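Local coordinates for 4-hydroxy-tetrahydrodipicolinate synthase (Aquifex aeolicus, PDB 2EHH), which probably catalyses the condensation of pyruvate with aspartate semialdehyde to 4-hydroxy-tetrahydrodipicolinate, a step of lysine biosynthesis, working as a homotetramer through a Schiff-base intermediate, at residues K57-A62 / V85-H90; P193-G198 / R219-G224; N208-E213 / H237-V242. All coordinates share one frame; numbering follows the deposited sequence.

Contact 1 of 3, residues K57-A62 / V85-H90; sequences KVIEFA and VHLTAH
The imidazole of H90 is the flat group here, and it meets E60 obliquely, with CB of E60 4.4 Å from H90 NE2. CD1 of I59 stands near the same ring, 4.5 Å from H90 CD2, at the limit of contact. The two segments belong to neighbouring outer helices of a TIM barrel: helix 52-66 leads into strand 71-75, and helix 81-93 follows it. With CG of H90 anti to its backbone N (chi1 172°), the ring extends across the gap toward the first helix. There NE2 is hydrogen-bonded to the carbonyl oxygen of E56, one turn before E60. A carbonyl can only accept, so NE2 must supply the proton, and this bond fixes the rotation of the ring. The E60 carboxylate is near but not in contact, OE1 standing 5.4 Å from H90 NE2; it may favour a protonated ring, while its OE2 makes a long, weak ion pair with K64. The closest CA atoms, those of E60 and H90, are 8.6 Å apart, and side chains make the contact. Deeper in, aliphatic ends meet. I59 also packs on A74 of strand 71-75 and on V94; L87 touches T76, just after that strand. CB of L87 does not point at the other helix, but with CG anti to the backbone N (chi1 -169°) its end comes nearer, and CD1 of L87 meets CD1 of I59 at 4.4 Å.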
loop_
_atom_site.group_PDB
_atom_site.type_symbol
_atom_site.label_atom_id
_atom_site.label_comp_id
_atom_site.label_asym_id
_atom_site.label_seq_id
_atom_site.Cartn_x
_atom_site.Cartn_y
_atom_site.Cartn_z
ATOM N N LYS A 57 4.193 3.992 -38.072
ATOM C CA LYS A 57 5.214 4.689 -38.851
ATOM C C LYS A 57 6.575 4.631 -38.146
ATOM O O LYS A 57 7.612 4.431 -38.786
ATOM C CB LYS A 57 4.806 6.146 -39.069
ATOM C CG LYS A 57 5.701 6.928 -40.027
ATOM C CD LYS A 57 5.621 6.390 -41.454
ATOM C CE LYS A 57 6.335 7.310 -42.442
ATOM N NZ LYS A 57 7.743 7.616 -42.045
ATOM N N VAL A 58 6.572 4.810 -36.830
ATOM C CA VAL A 58 7.814 4.768 -36.064
ATOM C C VAL A 58 8.417 3.369 -36.079
ATOM O O VAL A 58 9.629 3.210 -36.230
ATOM C CB VAL A 58 7.585 5.219 -34.602
ATOM C CG1 VAL A 58 8.773 4.825 -33.731
ATOM C CG2 VAL A 58 7.395 6.731 -34.562
ATOM N N ILE A 59 7.573 2.355 -35.919
ATOM C CA ILE A 59 8.044 0.979 -35.924
ATOM C C ILE A 59 8.642 0.654 -37.295
ATOM O O ILE A 59 9.764 0.160 -37.401
ATOM C CB ILE A 59 6.893 -0.002 -35.617
ATOM C CG1 ILE A 59 6.379 0.234 -34.190
ATOM C CG2 ILE A 59 7.373 -1.444 -35.767
ATOM C CD1 ILE A 59 5.086 -0.514 -33.865
ATOM N N GLU A 60 7.887 0.948 -38.344
ATOM C CA GLU A 60 8.340 0.690 -39.704
ATOM C C GLU A 60 9.652 1.429 -39.978
ATOM O O GLU A 60 10.580 0.878 -40.577
ATOM C CB GLU A 60 7.250 1.120 -40.683
ATOM C CG GLU A 60 7.586 0.926 -42.140
ATOM C CD GLU A 60 6.384 1.165 -43.032
ATOM O OE1 GLU A 60 5.734 2.223 -42.883
ATOM O OE2 GLU A 60 6.093 0.295 -43.880
ATOM N N PHE A 61 9.732 2.673 -39.515
ATOM C CA PHE A 61 10.927 3.496 -39.694
ATOM C C PHE A 61 12.143 2.925 -38.956
ATOM O O PHE A 61 13.246 2.864 -39.501
ATOM C CB PHE A 61 10.662 4.916 -39.187
ATOM C CG PHE A 61 11.865 5.815 -39.234
ATOM C CD1 PHE A 61 12.259 6.411 -40.427
ATOM C CD2 PHE A 61 12.618 6.053 -38.090
ATOM C CE1 PHE A 61 13.382 7.234 -40.477
ATOM C CE2 PHE A 61 13.742 6.874 -38.130
ATOM C CZ PHE A 61 14.125 7.466 -39.325
ATOM N N ALA A 62 11.940 2.522 -37.705
ATOM C CA ALA A 62 13.025 1.974 -36.897
ATOM C C ALA A 62 13.588 0.701 -37.516
ATOM O O ALA A 62 14.800 0.508 -37.548
ATOM C CB ALA A 62 12.536 1.692 -35.477
ATOM N N VAL A 85 -3.894 -6.752 -31.184
ATOM C CA VAL A 85 -3.656 -7.759 -32.210
ATOM C C VAL A 85 -3.246 -7.073 -33.512
ATOM O O VAL A 85 -2.246 -7.442 -34.132
ATOM C CB VAL A 85 -4.911 -8.616 -32.482
ATOM C CG1 VAL A 85 -4.694 -9.487 -33.715
ATOM C CG2 VAL A 85 -5.206 -9.501 -31.278
ATOM N N HIS A 86 -4.018 -6.072 -33.922
ATOM C CA HIS A 86 -3.718 -5.357 -35.156
ATOM C C HIS A 86 -2.337 -4.716 -35.166
ATOM O O HIS A 86 -1.594 -4.854 -36.133
ATOM C CB HIS A 86 -4.783 -4.293 -35.436
ATOM C CG HIS A 86 -6.035 -4.843 -36.046
ATOM N ND1 HIS A 86 -6.945 -4.055 -36.723
ATOM C CD2 HIS A 86 -6.532 -6.103 -36.086
ATOM C CE1 HIS A 86 -7.942 -4.805 -37.154
ATOM N NE2 HIS A 86 -7.716 -6.054 -36.780
ATOM N N LEU A 87 -1.984 -4.023 -34.089
ATOM C CA LEU A 87 -0.683 -3.371 -34.019
ATOM C C LEU A 87 0.450 -4.393 -33.980
ATOM O O LEU A 87 1.514 -4.175 -34.552
ATOM C CB LEU A 87 -0.612 -2.457 -32.792
ATOM C CG LEU A 87 0.594 -1.517 -32.726
ATOM C CD1 LEU A 87 0.727 -0.745 -34.034
ATOM C CD2 LEU A 87 0.429 -0.558 -31.555
ATOM N N THR A 88 0.221 -5.513 -33.303
ATOM C CA THR A 88 1.244 -6.543 -33.222
ATOM C C THR A 88 1.400 -7.181 -34.608
ATOM O O THR A 88 2.506 -7.540 -35.017
ATOM C CB THR A 88 0.871 -7.609 -32.176
ATOM O OG1 THR A 88 0.724 -6.981 -30.894
ATOM C CG2 THR A 88 1.960 -8.662 -32.077
ATOM N N ALA A 89 0.291 -7.302 -35.331
ATOM C CA ALA A 89 0.321 -7.867 -36.679
ATOM C C ALA A 89 1.181 -6.963 -37.558
ATOM O O ALA A 89 1.998 -7.439 -38.350
ATOM C CB ALA A 89 -1.094 -7.959 -37.245
ATOM N N HIS A 90 0.990 -5.654 -37.408
ATOM C CA HIS A 90 1.749 -4.668 -38.171
ATOM C C HIS A 90 3.248 -4.814 -37.915
ATOM O O HIS A 90 4.047 -4.841 -38.854
ATOM C CB HIS A 90 1.312 -3.249 -37.793
ATOM C CG HIS A 90 2.174 -2.178 -38.387
ATOM N ND1 HIS A 90 2.119 -1.829 -39.720
ATOM C CD2 HIS A 90 3.141 -1.407 -37.835
ATOM C CE1 HIS A 90 3.016 -0.888 -39.963
ATOM N NE2 HIS A 90 3.650 -0.615 -38.836
#

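Contact 2 of 3, residues P193-G198 / R219-G224; sequences PMMALG and RAALEG
This is an apolar helix-to-helix contact on the outside of the TIM barrel, made near the C-terminal ends of two successive barrel helices, 191-196 and 211-223. One side chain, M195, carries it from the first helix, against A221 and L222 of the second. The backbones come close, with 6.5 Å between the CA atoms of M195 and A221, and the small methyl of A221 permits this: its CB is 4.0 Å from CB of M195 and 3.8 Å from M195 SD. The methionine runs extended to its sulfur and then bends (chi3 79°), which brings CE round to L222. CE lies 3.8 Å from A221 CB and 3.6 Å from L222 CD2, and at 3.6 Å also from L222 CG. The M195 and L222 side chains cross at a slant, and the leucine, although its CB is directed away from the first helix, returns its end to the methionine. Both helices stop in a Schellman motif, with G198 and G224 at positive phi (123° and 88°). Beside this contact, P193 and A196 pack on the same residues of the second subunit, and R230 and Y234 of that subunit hydrogen-bond to the carbonyl oxygens of A196 and L197, respectively. F226 of helix 226-242 touches both A196 and A221, and M194 faces helix 167-177. Helix 191-196 is the crossover between strands 182-185 and 201-204, and helix 211-223 comes next in the chain.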
loop_
_atom_site.group_PDB
_atom_site.type_symbol
_atom_site.label_atom_id
_atom_site.label_comp_id
_atom_site.label_asym_id
_atom_site.label_seq_id
_atom_site.Cartn_x
_atom_site.Cartn_y
_atom_site.Cartn_z
ATOM N N PRO A 193 20.557 -6.842 -8.919
ATOM C CA PRO A 193 19.959 -7.920 -8.122
ATOM C C PRO A 193 19.103 -8.891 -8.942
ATOM O O PRO A 193 19.081 -10.089 -8.670
ATOM C CB PRO A 193 19.159 -7.168 -7.047
ATOM C CG PRO A 193 18.854 -5.824 -7.699
ATOM C CD PRO A 193 20.150 -5.515 -8.419
ATOM N N MET A 194 18.401 -8.391 -9.954
ATOM C CA MET A 194 17.578 -9.277 -10.769
ATOM C C MET A 194 18.443 -10.234 -11.588
ATOM O O MET A 194 18.101 -11.406 -11.750
ATOM C CB MET A 194 16.676 -8.477 -11.711
ATOM C CG MET A 194 15.454 -7.890 -11.037
ATOM S SD MET A 194 14.186 -7.490 -12.244
ATOM C CE MET A 194 13.085 -6.430 -11.214
ATOM N N MET A 195 19.560 -9.742 -12.112
ATOM C CA MET A 195 20.426 -10.614 -12.898
ATOM C C MET A 195 21.153 -11.617 -12.001
ATOM O O MET A 195 21.464 -12.731 -12.424
ATOM C CB MET A 195 21.399 -9.785 -13.737
ATOM C CG MET A 195 20.690 -9.091 -14.899
ATOM S SD MET A 195 21.770 -8.187 -16.014
ATOM C CE MET A 195 22.418 -9.556 -17.013
ATOM N N ALA A 196 21.402 -11.234 -10.754
ATOM C CA ALA A 196 22.055 -12.150 -9.823
ATOM C C ALA A 196 21.118 -13.342 -9.607
ATOM O O ALA A 196 21.560 -14.450 -9.307
ATOM C CB ALA A 196 22.341 -11.444 -8.500
ATOM N N LEU A 197 19.817 -13.105 -9.786
ATOM C CA LEU A 197 18.804 -14.146 -9.628
ATOM C C LEU A 197 18.487 -14.901 -10.917
ATOM O O LEU A 197 17.721 -15.865 -10.902
ATOM C CB LEU A 197 17.510 -13.542 -9.071
ATOM C CG LEU A 197 17.467 -13.250 -7.569
ATOM C CD1 LEU A 197 16.280 -12.344 -7.246
ATOM C CD2 LEU A 197 17.361 -14.562 -6.805
ATOM N N GLY A 198 19.048 -14.462 -12.038
ATOM C CA GLY A 198 18.786 -15.160 -13.287
ATOM C C GLY A 198 18.200 -14.354 -14.437
ATOM O O GLY A 198 17.961 -14.913 -15.514
ATOM N N ARG A 219 27.205 -6.788 -19.123
ATOM C CA ARG A 219 28.187 -7.816 -19.451
ATOM C C ARG A 219 28.870 -8.384 -18.206
ATOM O O ARG A 219 29.116 -9.585 -18.122
ATOM C CB ARG A 219 29.213 -7.283 -20.459
ATOM C CG ARG A 219 28.754 -7.495 -21.907
ATOM C CD ARG A 219 29.751 -6.996 -22.946
ATOM N NE ARG A 219 29.799 -5.538 -23.002
ATOM C CZ ARG A 219 30.485 -4.847 -23.906
ATOM N NH1 ARG A 219 31.185 -5.482 -24.834
ATOM N NH2 ARG A 219 30.472 -3.520 -23.881
ATOM N N ALA A 220 29.158 -7.527 -17.232
ATOM C CA ALA A 220 29.785 -7.985 -15.999
ATOM C C ALA A 220 28.861 -8.993 -15.316
ATOM O O ALA A 220 29.304 -10.048 -14.850
ATOM C CB ALA A 220 30.046 -6.807 -15.078
ATOM N N ALA A 221 27.571 -8.667 -15.264
ATOM C CA ALA A 221 26.592 -9.550 -14.639
ATOM C C ALA A 221 26.453 -10.846 -15.422
ATOM O O ALA A 221 26.391 -11.927 -14.838
ATOM C CB ALA A 221 25.235 -8.856 -14.540
ATOM N N LEU A 222 26.388 -10.739 -16.744
ATOM C CA LEU A 222 26.260 -11.932 -17.572
ATOM C C LEU A 222 27.487 -12.822 -17.385
ATOM O O LEU A 222 27.396 -14.045 -17.481
ATOM C CB LEU A 222 26.093 -11.550 -19.049
ATOM C CG LEU A 222 24.727 -10.977 -19.450
ATOM C CD1 LEU A 222 24.755 -10.518 -20.906
ATOM C CD2 LEU A 222 23.647 -12.037 -19.245
ATOM N N GLU A 223 28.630 -12.205 -17.106
ATOM C CA GLU A 223 29.868 -12.948 -16.900
ATOM C C GLU A 223 29.935 -13.503 -15.480
ATOM O O GLU A 223 30.768 -14.354 -15.179
ATOM C CB GLU A 223 31.075 -12.050 -17.165
ATOM N N GLY A 224 29.057 -13.014 -14.607
ATOM C CA GLY A 224 29.042 -13.485 -13.233
ATOM C C GLY A 224 29.987 -12.720 -12.323
ATOM O O GLY A 224 30.211 -13.116 -11.179
#

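Contact 3 of 3, residues N208-E213 / H237-V242; sequences NVMPRE and HDLFKV
V209 and M210 meet L239 in a purely apolar contact: CD2 of L239 meets both residues, while CD1 meets V209 alone. CD2 of L239 sits 3.5 Å from the sulfur SD of M210; the two side chains cross at an angle, with CG of M210 at 4.0 Å from the same CD2. V209 presents CG2, which is 4.1 Å from CD1 of L239 and equally 4.1 Å from L239 CD2, so the valine methyl rests against the fork of the branch. L239 reaches this place with CG anti to its backbone N (chi1 177°). Since the CA atoms of M210 and L239 are 9.1 Å apart, side chains alone bridge the segments. Within the second helix, CG of K241 packs 3.7 Å above one face of the H237 ring. The hydrogen bonds lie in the surroundings. H237 NE2 has a weak one to E172 of the second subunit. N208 ND2 is hydrogen-bonded to the carbonyl oxygens of A8 and V205, which ties the segment to the barrel. The helix of L239 is kinked: N of D238 and N of L239 lack a bond to the turn before, and N of L239 is hydrogen-bonded to Y288 OH instead. M210 is the N-cap residue of helix 211-223, in the connection leading out of strand 201-204. V209 also packs on helix 250-258 and L239 on helix 275-287, joining the last barrel strand and helix to the C-terminal helices.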
loop_
_atom_site.group_PDB
_atom_site.type_symbol
_atom_site.label_atom_id
_atom_site.label_comp_id
_atom_site.label_asym_id
_atom_site.label_seq_id
_atom_site.Cartn_x
_atom_site.Cartn_y
_atom_site.Cartn_z
ATOM N N ASN A 208 19.415 5.427 -22.561
ATOM C CA ASN A 208 19.233 6.545 -23.477
ATOM C C ASN A 208 20.379 7.551 -23.438
ATOM O O ASN A 208 20.662 8.203 -24.443
ATOM C CB ASN A 208 17.927 7.280 -23.158
ATOM C CG ASN A 208 16.712 6.600 -23.747
ATOM O OD1 ASN A 208 16.442 6.717 -24.942
ATOM N ND2 ASN A 208 15.968 5.881 -22.909
ATOM N N VAL A 209 21.039 7.674 -22.289
ATOM C CA VAL A 209 22.115 8.645 -22.160
ATOM C C VAL A 209 23.511 8.109 -21.867
ATOM O O VAL A 209 24.495 8.779 -22.166
ATOM C CB VAL A 209 21.751 9.716 -21.115
ATOM C CG1 VAL A 209 20.468 10.421 -21.541
ATOM C CG2 VAL A 209 21.577 9.085 -19.752
ATOM N N MET A 210 23.605 6.924 -21.272
ATOM C CA MET A 210 24.904 6.322 -20.991
ATOM C C MET A 210 24.879 4.853 -21.407
ATOM O O MET A 210 25.013 3.953 -20.581
ATOM C CB MET A 210 25.265 6.463 -19.504
ATOM C CG MET A 210 25.681 7.881 -19.116
ATOM S SD MET A 210 26.272 8.049 -17.419
ATOM C CE MET A 210 27.968 7.498 -17.575
ATOM N N PRO A 211 24.711 4.598 -22.716
ATOM C CA PRO A 211 24.651 3.268 -23.337
ATOM C C PRO A 211 25.837 2.365 -23.008
ATOM O O PRO A 211 25.667 1.193 -22.657
ATOM C CB PRO A 211 24.607 3.579 -24.836
ATOM C CG PRO A 211 24.053 4.958 -24.902
ATOM C CD PRO A 211 24.706 5.651 -23.747
ATOM N N ARG A 212 27.037 2.917 -23.143
ATOM C CA ARG A 212 28.265 2.165 -22.903
ATOM C C ARG A 212 28.374 1.638 -21.479
ATOM O O ARG A 212 28.652 0.457 -21.265
ATOM C CB ARG A 212 29.483 3.035 -23.227
ATOM C CG ARG A 212 29.514 3.535 -24.666
ATOM C CD ARG A 212 30.667 4.498 -24.893
ATOM N NE ARG A 212 31.964 3.834 -24.810
ATOM C CZ ARG A 212 32.576 3.243 -25.834
ATOM N NH1 ARG A 212 32.012 3.232 -27.037
ATOM N NH2 ARG A 212 33.759 2.666 -25.654
ATOM N N GLU A 213 28.146 2.516 -20.509
ATOM C CA GLU A 213 28.235 2.136 -19.106
ATOM C C GLU A 213 27.219 1.064 -18.737
ATOM O O GLU A 213 27.559 0.069 -18.094
ATOM C CB GLU A 213 28.030 3.359 -18.209
ATOM C CG GLU A 213 29.103 4.439 -18.318
ATOM C CD GLU A 213 29.133 5.130 -19.669
ATOM O OE1 GLU A 213 28.085 5.190 -20.351
ATOM O OE2 GLU A 213 30.210 5.638 -20.041
ATOM N N HIS A 237 24.469 4.851 -9.872
ATOM C CA HIS A 237 23.313 5.039 -8.996
ATOM C C HIS A 237 22.705 6.440 -9.030
ATOM O O HIS A 237 21.484 6.579 -9.098
ATOM C CB HIS A 237 23.650 4.665 -7.551
ATOM C CG HIS A 237 22.439 4.397 -6.712
ATOM N ND1 HIS A 237 21.573 3.357 -6.974
ATOM C CD2 HIS A 237 21.922 5.057 -5.648
ATOM C CE1 HIS A 237 20.574 3.390 -6.110
ATOM N NE2 HIS A 237 20.763 4.411 -5.295
ATOM N N ASP A 238 23.542 7.474 -8.980
ATOM C CA ASP A 238 23.031 8.844 -9.024
ATOM C C ASP A 238 22.242 9.098 -10.309
ATOM O O ASP A 238 21.231 9.793 -10.288
ATOM C CB ASP A 238 24.171 9.861 -8.908
ATOM C CG ASP A 238 24.716 9.971 -7.497
ATOM O OD1 ASP A 238 24.131 9.359 -6.577
ATOM O OD2 ASP A 238 25.728 10.677 -7.305
ATOM N N LEU A 239 22.704 8.539 -11.427
ATOM C CA LEU A 239 21.994 8.710 -12.692
ATOM C C LEU A 239 20.654 7.973 -12.648
ATOM O O LEU A 239 19.623 8.518 -13.050
ATOM C CB LEU A 239 22.823 8.165 -13.859
ATOM C CG LEU A 239 22.142 8.218 -15.233
ATOM C CD1 LEU A 239 21.959 9.665 -15.661
ATOM C CD2 LEU A 239 22.982 7.463 -16.257
ATOM N N PHE A 240 20.674 6.734 -12.158
ATOM C CA PHE A 240 19.455 5.929 -12.071
ATOM C C PHE A 240 18.366 6.635 -11.268
ATOM O O PHE A 240 17.193 6.603 -11.636
ATOM C CB PHE A 240 19.734 4.567 -11.417
ATOM C CG PHE A 240 20.586 3.636 -12.247
ATOM C CD1 PHE A 240 20.818 3.878 -13.598
ATOM C CD2 PHE A 240 21.128 2.488 -11.671
ATOM C CE1 PHE A 240 21.575 2.993 -14.364
ATOM C CE2 PHE A 240 21.888 1.593 -12.426
ATOM C CZ PHE A 240 22.110 1.848 -13.778
ATOM N N LYS A 241 18.751 7.276 -10.170
ATOM C CA LYS A 241 17.768 7.963 -9.339
ATOM C C LYS A 241 17.241 9.264 -9.944
ATOM O O LYS A 241 16.032 9.485 -9.980
ATOM C CB LYS A 241 18.349 8.239 -7.949
ATOM C CG LYS A 241 18.692 6.977 -7.162
ATOM C CD LYS A 241 17.512 5.997 -7.114
ATOM C CE LYS A 241 16.304 6.581 -6.386
ATOM N NZ LYS A 241 15.086 5.727 -6.554
ATOM N N VAL A 242 18.134 10.120 -10.434
ATOM C CA VAL A 242 17.692 11.393 -11.003
ATOM C C VAL A 242 16.775 11.244 -12.225
ATOM O O VAL A 242 15.935 12.109 -12.480
ATOM C CB VAL A 242 18.898 12.303 -11.369
ATOM C CG1 VAL A 242 19.545 11.836 -12.665
ATOM C CG2 VAL A 242 18.442 13.753 -11.476
#

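How the contacts relate
Contacts 1 and 2 each join successive outer helices of the barrel, on opposite sides of the chain's centre, whereas contact 3 links the exit from the last strand to a C-terminal helix. Contact 3 is wholly buried among its touching residues; contact 2 is mostly so, with one exposed leucine, and contact 1 is partly buried. Contacts 2 and 3 share helix 211-223, one near its end and the other at its start, and their segments alternate along the chain; both touch the second subunit. Contact 2 turns on a methionine, contact 3 on a leucine that receives a methionine and a valine. Contact 1, reached by no other chain, combines aliphatic packing with an imidazole whose hydrogen bond goes to E56, outside the two segments.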